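Local coordinates for protein ancestral D-type dye decolorizing peroxidase (Geotrichum candidum, PDB 7ANV) that probably uses hydrogen peroxide to oxidise dyes and other substrates at its bound heme, as an ancestral member of the D-type dye-decolorizing peroxidases, at residues Q255-V258 with P259-N262; S399-N403 with G404-I408; F407-K410 with S411-N415. All coordinates share one frame; numbering follows the deposited sequence.

Contact 1: residues Q255-V258 with P259-N262; sequences QQLV and PEFN. With HEM (protoporphyrin IX containing Fe), chain B.
The carboxylate of E260 lies against L257, with OE1 3.3 Å from L257 CB, while the amide of N262 runs beside V258, its ND2 3.8 Å from V258 CG1. The phenyl ring of F261 points away from this turn: it stacks with F195 and forms an edge-to-face pair with F465. E260 reaches back because its chain is bent at chi2 (86°), which swings the carboxylate over the residue preceding the helix; there OE1 touches carbon of L257 and has its hydrogen bond with T386 OG1.

The backbone makes the turn from strand 247-256 into helix 258-267. L257 is the N-cap, and its O accepts from F261 N at 3.0 Å. One residue on, V258 O receives N262 N at 2.9 Å in a nearly straight bond of 168°. P259 stiffens the first turn, and its CD presses against V258 CB at 3.4 Å, the crowding a proline imposes on the residue before it.

Before the turn, Q256 sends an extended side chain to the heme. Q256 CD is 3.6 Å from the vinyl carbon HEM CBB. Q256 NE2 lies 3.6 Å from the methyl carbon HEM CMB. The amide thus meets only carbon atoms of the heme, and NE2 gives a hydrogen bond to the E193 carboxylate. E260, in the helix's first turn, is probably favoured as an anion by the N-terminal end of the helix dipole.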
loop_
_atom_site.group_PDB
_atom_site.type_symbol
_atom_site.label_atom_id
_atom_site.label_comp_id
_atom_site.label_asym_id
_atom_site.label_seq_id
_atom_site.Cartn_x
_atom_site.Cartn_y
_atom_site.Cartn_z
ATOM N N GLN A 255 -3.552 11.519 1.070
ATOM C CA GLN A 255 -2.900 12.849 1.067
ATOM C C GLN A 255 -1.923 12.934 2.248
ATOM O O GLN A 255 -2.303 12.511 3.360
ATOM C CB GLN A 255 -3.963 13.925 1.174
ATOM C CG GLN A 255 -3.332 15.300 1.131
ATOM C CD GLN A 255 -4.319 16.402 1.364
ATOM O OE1 GLN A 255 -5.506 16.167 1.586
ATOM N NE2 GLN A 255 -3.813 17.632 1.329
ATOM N N GLN A 256 -0.725 13.489 2.051
ATOM C CA GLN A 256 0.271 13.658 3.132
ATOM C C GLN A 256 0.494 15.140 3.418
ATOM O O GLN A 256 0.593 15.920 2.476
ATOM C CB GLN A 256 1.568 12.946 2.770
ATOM C CG GLN A 256 1.393 11.433 2.805
ATOM C CD GLN A 256 2.601 10.721 2.274
ATOM O OE1 GLN A 256 2.649 10.257 1.136
ATOM N NE2 GLN A 256 3.597 10.610 3.129
ATOM N N LEU A 257 0.552 15.480 4.706
ATOM C CA LEU A 257 0.771 16.865 5.187
ATOM C C LEU A 257 2.213 16.916 5.700
ATOM O O LEU A 257 2.472 16.631 6.888
ATOM C CB LEU A 257 -0.247 17.160 6.291
ATOM C CG LEU A 257 -1.710 17.043 5.869
ATOM C CD1 LEU A 257 -2.605 17.428 7.049
ATOM C CD2 LEU A 257 -2.016 17.880 4.654
ATOM N N VAL A 258 3.147 17.164 4.776
ATOM C CA VAL A 258 4.599 16.978 5.020
ATOM C C VAL A 258 5.129 18.046 5.973
ATOM O O VAL A 258 5.732 17.725 7.011
ATOM C CB VAL A 258 5.357 16.841 3.686
ATOM C CG1 VAL A 258 6.849 16.696 3.901
ATOM C CG2 VAL A 258 4.823 15.624 2.935
ATOM N N PRO A 259 4.868 19.344 5.756
ATOM C CA PRO A 259 5.361 20.347 6.701
ATOM C C PRO A 259 4.787 20.140 8.110
ATOM O O PRO A 259 5.528 20.355 9.090
ATOM C CB PRO A 259 4.875 21.678 6.097
ATOM C CG PRO A 259 4.647 21.364 4.663
ATOM C CD PRO A 259 4.179 19.926 4.601
ATOM N N GLU A 260 3.531 19.684 8.178
ATOM C CA GLU A 260 2.830 19.401 9.463
ATOM C C GLU A 260 3.510 18.219 10.173
ATOM O O GLU A 260 3.780 18.307 11.381
ATOM C CB GLU A 260 1.338 19.200 9.196
ATOM C CG GLU A 260 0.629 20.458 8.772
ATOM C CD GLU A 260 0.646 20.791 7.294
ATOM O OE1 GLU A 260 1.347 20.082 6.501
ATOM O OE2 GLU A 260 -0.124 21.691 6.911
ATOM N N PHE A 261 3.845 17.156 9.447
ATOM C CA PHE A 261 4.605 16.015 10.008
ATOM C C PHE A 261 5.946 16.526 10.549
ATOM O O PHE A 261 6.378 16.205 11.695
ATOM C CB PHE A 261 4.758 14.948 8.922
ATOM C CG PHE A 261 5.515 13.733 9.363
ATOM C CD1 PHE A 261 4.871 12.721 10.048
ATOM C CD2 PHE A 261 6.847 13.581 9.058
ATOM C CE1 PHE A 261 5.574 11.606 10.461
ATOM C CE2 PHE A 261 7.542 12.455 9.454
ATOM C CZ PHE A 261 6.897 11.460 10.137
ATOM N N ASN A 262 6.637 17.310 9.726
ATOM C CA ASN A 262 7.979 17.831 10.089
ATOM C C ASN A 262 7.864 18.704 11.342
ATOM O O ASN A 262 8.753 18.633 12.198
ATOM C CB ASN A 262 8.617 18.547 8.899
ATOM C CG ASN A 262 9.194 17.553 7.921
ATOM O OD1 ASN A 262 9.649 16.481 8.341
ATOM N ND2 ASN A 262 9.205 17.916 6.653
HETATM C CHA HEM B . 5.936 -0.271 5.146
HETATM C CHB HEM B . 5.102 4.481 4.706
HETATM C CHC HEM B . 0.309 3.553 4.233
HETATM C CHD HEM B . 1.188 -1.137 5.084
HETATM C C1A HEM B . 6.107 1.098 5.052
HETATM C C2A HEM B . 7.358 1.761 5.100
HETATM C C3A HEM B . 7.131 3.097 4.996
HETATM C C4A HEM B . 5.727 3.268 4.849
HETATM C CMA HEM B . 8.167 4.209 4.976
HETATM C CAA HEM B . 8.722 1.114 5.319
HETATM C CBA HEM B . 9.334 0.454 4.095
HETATM C CGA HEM B . 9.248 -1.045 4.094
HETATM O O1A HEM B . 9.382 -1.772 5.096
HETATM O O2A HEM B . 9.069 -1.572 3.044
HETATM C C1B HEM B . 3.711 4.624 4.536
HETATM C C2B HEM B . 3.066 5.879 4.300
HETATM C C3B HEM B . 1.732 5.641 4.144
HETATM C C4B HEM B . 1.560 4.170 4.292
HETATM C CMB HEM B . 3.728 7.229 4.240
HETATM C CAB HEM B . 0.612 6.560 3.835
HETATM C CBB HEM B . 0.739 7.770 3.236
HETATM C C1C HEM B . 0.114 2.180 4.453
HETATM C C2C HEM B . -1.121 1.517 4.513
HETATM C C3C HEM B . -0.851 0.189 4.789
HETATM C C4C HEM B . 0.561 0.056 4.880
HETATM C CMC HEM B . -2.481 2.169 4.309
HETATM C CAC HEM B . -1.748 -0.952 4.987
HETATM C CBC HEM B . -3.011 -0.814 5.365
HETATM C C1D HEM B . 2.578 -1.255 5.103
HETATM C C2D HEM B . 3.201 -2.584 5.226
HETATM C C3D HEM B . 4.526 -2.328 5.261
HETATM C C4D HEM B . 4.690 -0.861 5.157
HETATM C CMD HEM B . 2.567 -3.970 5.301
HETATM C CAD HEM B . 5.633 -3.354 5.374
HETATM C CBD HEM B . 5.907 -3.785 6.825
HETATM C CGD HEM B . 6.909 -4.899 6.890
HETATM O O1D HEM B . 7.833 -4.762 7.732
HETATM O O2D HEM B . 6.801 -5.931 6.179
HETATM N NA HEM B . 5.098 2.038 4.887
HETATM N NB HEM B . 2.787 3.651 4.503
HETATM N NC HEM B . 1.134 1.295 4.725
HETATM N ND HEM B . 3.479 -0.244 5.104
HETATM FE FE HEM B . 3.164 1.644 4.869
#

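Contact 2: residues S399-N403 with G404-I408; sequences SNIEN and GFQFI. With HEM (protoporphyrin IX containing Fe), chain B.
Q406 turns back from the first turn of helix 405-413 onto I401 and E402, and its atoms meet first the backbone, then a methyl, then E402. CB lies 3.5 Å from I401 O. CG meets the I401 branch methyl CG2 at 3.8 Å, and CD continues past the same methyl. At the tip, OE1 settles beside E402, 3.1 Å from E402 CA and close to CG as well, whereas NE2 leaves the turn to donate to D111 OD2. CG stands opposite the carbonyl carbon (chi1 -78°) and the chain is extended beyond it, which carries the amide alongside E402; the amide and carboxylate planes are 78° apart. The carboxylate has its own partner, OE1 accepting from A103 N.

Beneath these side chains the backbone is irregular. G404 N, at the N-cap, donates to N400 O at 3.1 Å and weakly to I401 O, while Q406 N reaches I401 O at 3.1 Å across five residues, a wider turn than that of an alpha-helix. F407 leans on the same loop: its CB is 3.3 Å from E402 O, which lies at the edge of the ring. On the heme side, F405 brings CD1 to 3.5 Å from vinyl carbon HEM CBC, with CG2 of I408 nearby.

A leucine replacing Q406 would probably keep some packing on I401 but leave D111 OD2 without its amide donor. The chemistry therefore divides the labour: apolar groups face the heme vinyl, while the neighbouring Q406 amide ties the helix to a carboxylate of helix 108-115.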
loop_
_atom_site.group_PDB
_atom_site.type_symbol
_atom_site.label_atom_id
_atom_site.label_comp_id
_atom_site.label_asym_id
_atom_site.label_seq_id
_atom_site.Cartn_x
_atom_site.Cartn_y
_atom_site.Cartn_z
ATOM N N SER A 399 -5.257 -12.058 -1.781
ATOM C CA SER A 399 -6.371 -12.919 -2.214
ATOM C C SER A 399 -7.618 -12.618 -1.392
ATOM O O SER A 399 -8.673 -13.047 -1.813
ATOM C CB SER A 399 -6.030 -14.367 -2.075
ATOM O OG SER A 399 -5.727 -14.687 -0.717
ATOM N N ASN A 400 -7.463 -11.996 -0.226
ATOM C CA ASN A 400 -8.575 -11.818 0.729
ATOM C C ASN A 400 -8.463 -10.438 1.376
ATOM O O ASN A 400 -7.579 -10.237 2.242
ATOM C CB ASN A 400 -8.463 -12.959 1.729
ATOM C CG ASN A 400 -9.688 -13.114 2.576
ATOM O OD1 ASN A 400 -10.052 -12.178 3.296
ATOM N ND2 ASN A 400 -10.303 -14.287 2.487
ATOM N N ILE A 401 -9.336 -9.514 0.979
ATOM C CA ILE A 401 -9.230 -8.102 1.454
ATOM C C ILE A 401 -9.424 -8.086 2.976
ATOM O O ILE A 401 -8.708 -7.334 3.679
ATOM C CB ILE A 401 -10.226 -7.198 0.706
ATOM C CG1 ILE A 401 -9.861 -7.041 -0.778
ATOM C CG2 ILE A 401 -10.305 -5.831 1.372
ATOM C CD1 ILE A 401 -10.830 -6.221 -1.516
ATOM N N GLU A 402 -10.316 -8.944 3.487
ATOM C CA GLU A 402 -10.626 -9.000 4.947
ATOM C C GLU A 402 -9.396 -9.402 5.737
ATOM O O GLU A 402 -9.205 -8.929 6.850
ATOM C CB GLU A 402 -11.745 -10.010 5.195
ATOM C CG GLU A 402 -13.073 -9.416 4.766
ATOM C CD GLU A 402 -13.579 -9.612 3.344
ATOM O OE1 GLU A 402 -14.836 -9.445 3.163
ATOM O OE2 GLU A 402 -12.762 -9.901 2.428
ATOM N N ASN A 403 -8.576 -10.264 5.175
ATOM C CA ASN A 403 -7.408 -10.822 5.887
ATOM C C ASN A 403 -6.201 -9.895 5.790
ATOM O O ASN A 403 -5.334 -9.966 6.682
ATOM C CB ASN A 403 -7.004 -12.190 5.339
ATOM C CG ASN A 403 -7.952 -13.290 5.730
ATOM O OD1 ASN A 403 -8.792 -13.095 6.598
ATOM N ND2 ASN A 403 -7.828 -14.449 5.094
ATOM N N GLY A 404 -6.112 -9.125 4.701
ATOM C CA GLY A 404 -4.984 -8.239 4.378
ATOM C C GLY A 404 -5.244 -6.805 4.739
ATOM O O GLY A 404 -5.286 -6.491 5.961
ATOM N N PHE A 405 -5.409 -5.950 3.735
ATOM C CA PHE A 405 -5.586 -4.495 3.920
ATOM C C PHE A 405 -6.534 -4.206 5.105
ATOM O O PHE A 405 -6.190 -3.399 5.973
ATOM C CB PHE A 405 -6.133 -3.830 2.662
ATOM C CG PHE A 405 -6.540 -2.412 2.916
ATOM C CD1 PHE A 405 -5.597 -1.425 3.103
ATOM C CD2 PHE A 405 -7.868 -2.068 3.020
ATOM C CE1 PHE A 405 -5.973 -0.119 3.351
ATOM C CE2 PHE A 405 -8.240 -0.757 3.230
ATOM C CZ PHE A 405 -7.295 0.220 3.433
ATOM N N GLN A 406 -7.733 -4.768 5.110
ATOM C CA GLN A 406 -8.747 -4.383 6.137
ATOM C C GLN A 406 -8.262 -4.756 7.546
ATOM O O GLN A 406 -8.513 -3.999 8.500
ATOM C CB GLN A 406 -10.083 -5.056 5.906
ATOM C CG GLN A 406 -10.918 -4.424 4.806
ATOM C CD GLN A 406 -12.242 -5.137 4.693
ATOM O OE1 GLN A 406 -12.303 -6.358 4.681
ATOM N NE2 GLN A 406 -13.337 -4.393 4.662
ATOM N N PHE A 407 -7.666 -5.926 7.693
ATOM C CA PHE A 407 -7.212 -6.424 9.008
ATOM C C PHE A 407 -6.086 -5.525 9.511
ATOM O O PHE A 407 -6.079 -5.097 10.672
ATOM C CB PHE A 407 -6.805 -7.883 8.882
ATOM C CG PHE A 407 -6.917 -8.604 10.196
ATOM C CD1 PHE A 407 -8.128 -9.100 10.636
ATOM C CD2 PHE A 407 -5.813 -8.724 11.018
ATOM C CE1 PHE A 407 -8.235 -9.767 11.848
ATOM C CE2 PHE A 407 -5.922 -9.379 12.246
ATOM C CZ PHE A 407 -7.130 -9.866 12.667
ATOM N N ILE A 408 -5.104 -5.263 8.644
ATOM C CA ILE A 408 -3.949 -4.398 8.960
ATOM C C ILE A 408 -4.439 -3.033 9.392
ATOM O O ILE A 408 -4.007 -2.563 10.488
ATOM C CB ILE A 408 -2.976 -4.321 7.786
ATOM C CG1 ILE A 408 -2.396 -5.698 7.481
ATOM C CG2 ILE A 408 -1.893 -3.295 8.106
ATOM C CD1 ILE A 408 -1.717 -5.759 6.127
HETATM C CHA HEM B . 5.936 -0.271 5.146
HETATM C CHB HEM B . 5.102 4.481 4.706
HETATM C CHC HEM B . 0.309 3.553 4.233
HETATM C CHD HEM B . 1.188 -1.137 5.084
HETATM C C1A HEM B . 6.107 1.098 5.052
HETATM C C2A HEM B . 7.358 1.761 5.100
HETATM C C3A HEM B . 7.131 3.097 4.996
HETATM C C4A HEM B . 5.727 3.268 4.849
HETATM C CMA HEM B . 8.167 4.209 4.976
HETATM C CAA HEM B . 8.722 1.114 5.319
HETATM C CBA HEM B . 9.334 0.454 4.095
HETATM C CGA HEM B . 9.248 -1.045 4.094
HETATM O O1A HEM B . 9.382 -1.772 5.096
HETATM O O2A HEM B . 9.069 -1.572 3.044
HETATM C C1B HEM B . 3.711 4.624 4.536
HETATM C C2B HEM B . 3.066 5.879 4.300
HETATM C C3B HEM B . 1.732 5.641 4.144
HETATM C C4B HEM B . 1.560 4.170 4.292
HETATM C CMB HEM B . 3.728 7.229 4.240
HETATM C CAB HEM B . 0.612 6.560 3.835
HETATM C CBB HEM B . 0.739 7.770 3.236
HETATM C C1C HEM B . 0.114 2.180 4.453
HETATM C C2C HEM B . -1.121 1.517 4.513
HETATM C C3C HEM B . -0.851 0.189 4.789
HETATM C C4C HEM B . 0.561 0.056 4.880
HETATM C CMC HEM B . -2.481 2.169 4.309
HETATM C CAC HEM B . -1.748 -0.952 4.987
HETATM C CBC HEM B . -3.011 -0.814 5.365
HETATM C C1D HEM B . 2.578 -1.255 5.103
HETATM C C2D HEM B . 3.201 -2.584 5.226
HETATM C C3D HEM B . 4.526 -2.328 5.261
HETATM C C4D HEM B . 4.690 -0.861 5.157
HETATM C CMD HEM B . 2.567 -3.970 5.301
HETATM C CAD HEM B . 5.633 -3.354 5.374
HETATM C CBD HEM B . 5.907 -3.785 6.825
HETATM C CGD HEM B . 6.909 -4.899 6.890
HETATM O O1D HEM B . 7.833 -4.762 7.732
HETATM O O2D HEM B . 6.801 -5.931 6.179
HETATM N NA HEM B . 5.098 2.038 4.887
HETATM N NB HEM B . 2.787 3.651 4.503
HETATM N NC HEM B . 1.134 1.295 4.725
HETATM N ND HEM B . 3.479 -0.244 5.104
HETATM FE FE HEM B . 3.164 1.644 4.869
#

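Contact 3: residues F407-K410 with S411-N415; sequences FIQK and SWANN. With HEM (protoporphyrin IX containing Fe), chain B.
The first torsions turn F407 and W412 toward each other: in F407, CG swings well away from the backbone N (chi1 -155°), whereas in W412 it stands beside the N and opposite the carbonyl carbon. The result is a T-shaped pair, with the edge of F407 directed at the face of the indole; the F407 centroid is 5.2 Å from that of the W412 five-membered ring, and the planes stand 83° apart. S411 occupies a face of the phenyl ring, its CB in CH-pi contact 3.7 Å from the F407 centroid and its OG displaced toward the rim.

A second side-chain link lies two residues on. Q409, bent at chi2, directs NE2 to N414 OD1 at 3.0 Å, with the acceptor in the plane of the Q409 amide. Both atoms have a further partner: NE2 donates to I434 O, and OD1 accepts from Q436 N. The other branch of the amide, Q409 OE1, is 4.0 Å from methyl carbon HEM CMC, while I408 CG1 packs 4.0 Å from W412 CE3.

The backbone begins with an ordinary i+4 bond from S411 N to F407 O, then widens: A413 N reaches I408 O at 2.9 Å and 178°, and N414 N reaches Q409 O. These five-residue steps, matched by both side-chain pairs, define a pi-type turn at the C-terminal end of helix 405-413, which in this dye-decolorizing peroxidase forms part of the heme pocket.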
loop_
_atom_site.group_PDB
_atom_site.type_symbol
_atom_site.label_atom_id
_atom_site.label_comp_id
_atom_site.label_asym_id
_atom_site.label_seq_id
_atom_site.Cartn_x
_atom_site.Cartn_y
_atom_site.Cartn_z
ATOM N N PHE A 407 -7.666 -5.926 7.693
ATOM C CA PHE A 407 -7.212 -6.424 9.008
ATOM C C PHE A 407 -6.086 -5.525 9.511
ATOM O O PHE A 407 -6.079 -5.097 10.672
ATOM C CB PHE A 407 -6.805 -7.883 8.882
ATOM C CG PHE A 407 -6.917 -8.604 10.196
ATOM C CD1 PHE A 407 -8.128 -9.100 10.636
ATOM C CD2 PHE A 407 -5.813 -8.724 11.018
ATOM C CE1 PHE A 407 -8.235 -9.767 11.848
ATOM C CE2 PHE A 407 -5.922 -9.379 12.246
ATOM C CZ PHE A 407 -7.130 -9.866 12.667
ATOM N N ILE A 408 -5.104 -5.263 8.644
ATOM C CA ILE A 408 -3.949 -4.398 8.960
ATOM C C ILE A 408 -4.439 -3.033 9.392
ATOM O O ILE A 408 -4.007 -2.563 10.488
ATOM C CB ILE A 408 -2.976 -4.321 7.786
ATOM C CG1 ILE A 408 -2.396 -5.698 7.481
ATOM C CG2 ILE A 408 -1.893 -3.295 8.106
ATOM C CD1 ILE A 408 -1.717 -5.759 6.127
ATOM N N GLN A 409 -5.321 -2.412 8.616
ATOM C CA GLN A 409 -5.804 -1.067 8.975
ATOM C C GLN A 409 -6.595 -1.127 10.286
ATOM O O GLN A 409 -6.337 -0.330 11.196
ATOM C CB GLN A 409 -6.658 -0.464 7.873
ATOM C CG GLN A 409 -7.145 0.929 8.200
ATOM C CD GLN A 409 -6.041 1.947 8.056
ATOM O OE1 GLN A 409 -5.439 2.132 6.978
ATOM N NE2 GLN A 409 -5.755 2.624 9.157
ATOM N N LYS A 410 -7.583 -2.002 10.364
ATOM C CA LYS A 410 -8.636 -1.892 11.393
ATOM C C LYS A 410 -8.284 -2.664 12.676
ATOM O O LYS A 410 -8.594 -2.136 13.759
ATOM C CB LYS A 410 -9.963 -2.333 10.799
ATOM C CG LYS A 410 -10.441 -1.446 9.661
ATOM C CD LYS A 410 -11.845 -1.712 9.221
ATOM C CE LYS A 410 -11.949 -2.852 8.255
ATOM N NZ LYS A 410 -13.347 -3.069 7.843
ATOM N N SER A 411 -7.734 -3.868 12.588
ATOM C CA SER A 411 -7.371 -4.689 13.771
ATOM C C SER A 411 -6.026 -4.281 14.383
ATOM O O SER A 411 -5.839 -4.554 15.563
ATOM C CB SER A 411 -7.415 -6.158 13.481
ATOM O OG SER A 411 -8.740 -6.546 13.247
ATOM N N TRP A 412 -5.119 -3.694 13.600
ATOM C CA TRP A 412 -3.736 -3.428 14.028
ATOM C C TRP A 412 -3.498 -1.916 14.103
ATOM O O TRP A 412 -3.393 -1.396 15.235
ATOM C CB TRP A 412 -2.744 -4.166 13.108
ATOM C CG TRP A 412 -2.820 -5.664 13.191
ATOM C CD1 TRP A 412 -3.463 -6.408 14.129
ATOM C CD2 TRP A 412 -2.121 -6.599 12.353
ATOM N NE1 TRP A 412 -3.259 -7.752 13.902
ATOM C CE2 TRP A 412 -2.435 -7.894 12.820
ATOM C CE3 TRP A 412 -1.290 -6.482 11.232
ATOM C CZ2 TRP A 412 -1.941 -9.045 12.209
ATOM C CZ3 TRP A 412 -0.798 -7.621 10.631
ATOM C CH2 TRP A 412 -1.117 -8.892 11.124
ATOM N N ALA A 413 -3.423 -1.224 12.978
ATOM C CA ALA A 413 -3.085 0.218 12.952
ATOM C C ALA A 413 -4.057 1.033 13.816
ATOM O O ALA A 413 -3.611 1.946 14.542
ATOM C CB ALA A 413 -3.029 0.694 11.527
ATOM N N ASN A 414 -5.358 0.736 13.740
ATOM C CA ASN A 414 -6.411 1.496 14.464
ATOM C C ASN A 414 -6.659 0.999 15.895
ATOM O O ASN A 414 -7.620 1.473 16.515
ATOM C CB ASN A 414 -7.738 1.453 13.693
ATOM C CG ASN A 414 -7.665 2.134 12.336
ATOM O OD1 ASN A 414 -6.686 2.813 12.007
ATOM N ND2 ASN A 414 -8.737 2.000 11.571
ATOM N N ASN A 415 -5.891 0.020 16.369
ATOM C CA ASN A 415 -6.176 -0.632 17.650
ATOM C C ASN A 415 -5.109 -0.221 18.644
ATOM O O ASN A 415 -3.968 -0.685 18.539
ATOM C CB ASN A 415 -6.244 -2.133 17.452
ATOM C CG ASN A 415 -6.611 -2.824 18.733
ATOM O OD1 ASN A 415 -6.659 -2.205 19.784
ATOM N ND2 ASN A 415 -6.815 -4.130 18.633
HETATM C CHA HEM B . 5.936 -0.271 5.146
HETATM C CHB HEM B . 5.102 4.481 4.706
HETATM C CHC HEM B . 0.309 3.553 4.233
HETATM C CHD HEM B . 1.188 -1.137 5.084
HETATM C C1A HEM B . 6.107 1.098 5.052
HETATM C C2A HEM B . 7.358 1.761 5.100
HETATM C C3A HEM B . 7.131 3.097 4.996
HETATM C C4A HEM B . 5.727 3.268 4.849
HETATM C CMA HEM B . 8.167 4.209 4.976
HETATM C CAA HEM B . 8.722 1.114 5.319
HETATM C CBA HEM B . 9.334 0.454 4.095
HETATM C CGA HEM B . 9.248 -1.045 4.094
HETATM O O1A HEM B . 9.382 -1.772 5.096
HETATM O O2A HEM B . 9.069 -1.572 3.044
HETATM C C1B HEM B . 3.711 4.624 4.536
HETATM C C2B HEM B . 3.066 5.879 4.300
HETATM C C3B HEM B . 1.732 5.641 4.144
HETATM C C4B HEM B . 1.560 4.170 4.292
HETATM C CMB HEM B . 3.728 7.229 4.240
HETATM C CAB HEM B . 0.612 6.560 3.835
HETATM C CBB HEM B . 0.739 7.770 3.236
HETATM C C1C HEM B . 0.114 2.180 4.453
HETATM C C2C HEM B . -1.121 1.517 4.513
HETATM C C3C HEM B . -0.851 0.189 4.789
HETATM C C4C HEM B . 0.561 0.056 4.880
HETATM C CMC HEM B . -2.481 2.169 4.309
HETATM C CAC HEM B . -1.748 -0.952 4.987
HETATM C CBC HEM B . -3.011 -0.814 5.365
HETATM C C1D HEM B . 2.578 -1.255 5.103
HETATM C C2D HEM B . 3.201 -2.584 5.226
HETATM C C3D HEM B . 4.526 -2.328 5.261
HETATM C C4D HEM B . 4.690 -0.861 5.157
HETATM C CMD HEM B . 2.567 -3.970 5.301
HETATM C CAD HEM B . 5.633 -3.354 5.374
HETATM C CBD HEM B . 5.907 -3.785 6.825
HETATM C CGD HEM B . 6.909 -4.899 6.890
HETATM O O1D HEM B . 7.833 -4.762 7.732
HETATM O O2D HEM B . 6.801 -5.931 6.179
HETATM N NA HEM B . 5.098 2.038 4.887
HETATM N NB HEM B . 2.787 3.651 4.503
HETATM N NC HEM B . 1.134 1.295 4.725
HETATM N ND HEM B . 3.479 -0.244 5.104
HETATM FE FE HEM B . 3.164 1.644 4.869
#

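Overall arrangement
Along the chain, contact 1 comes first, and contacts 2 and 3 follow and overlap, sharing F407 and I408 on helix 405-413. Contact 1 leaves strand 247-256, and contact 2 follows strand 391-398; these strands are antiparallel neighbours in one four-stranded sheet, as expected for a ferredoxin-like half of the peroxidase. The centres of contacts 2 and 3 are about 10 Å apart. Contacts 1 and 2, on opposite sides of the chain's centre, are centred about 27 Å apart, and contacts 1 and 3 about 22 Å, with nearest atoms about 12 and 11 Å away. All three nevertheless touch the heme, so distant turns of one sheet-and-helix unit contribute different parts of a single cofactor pocket.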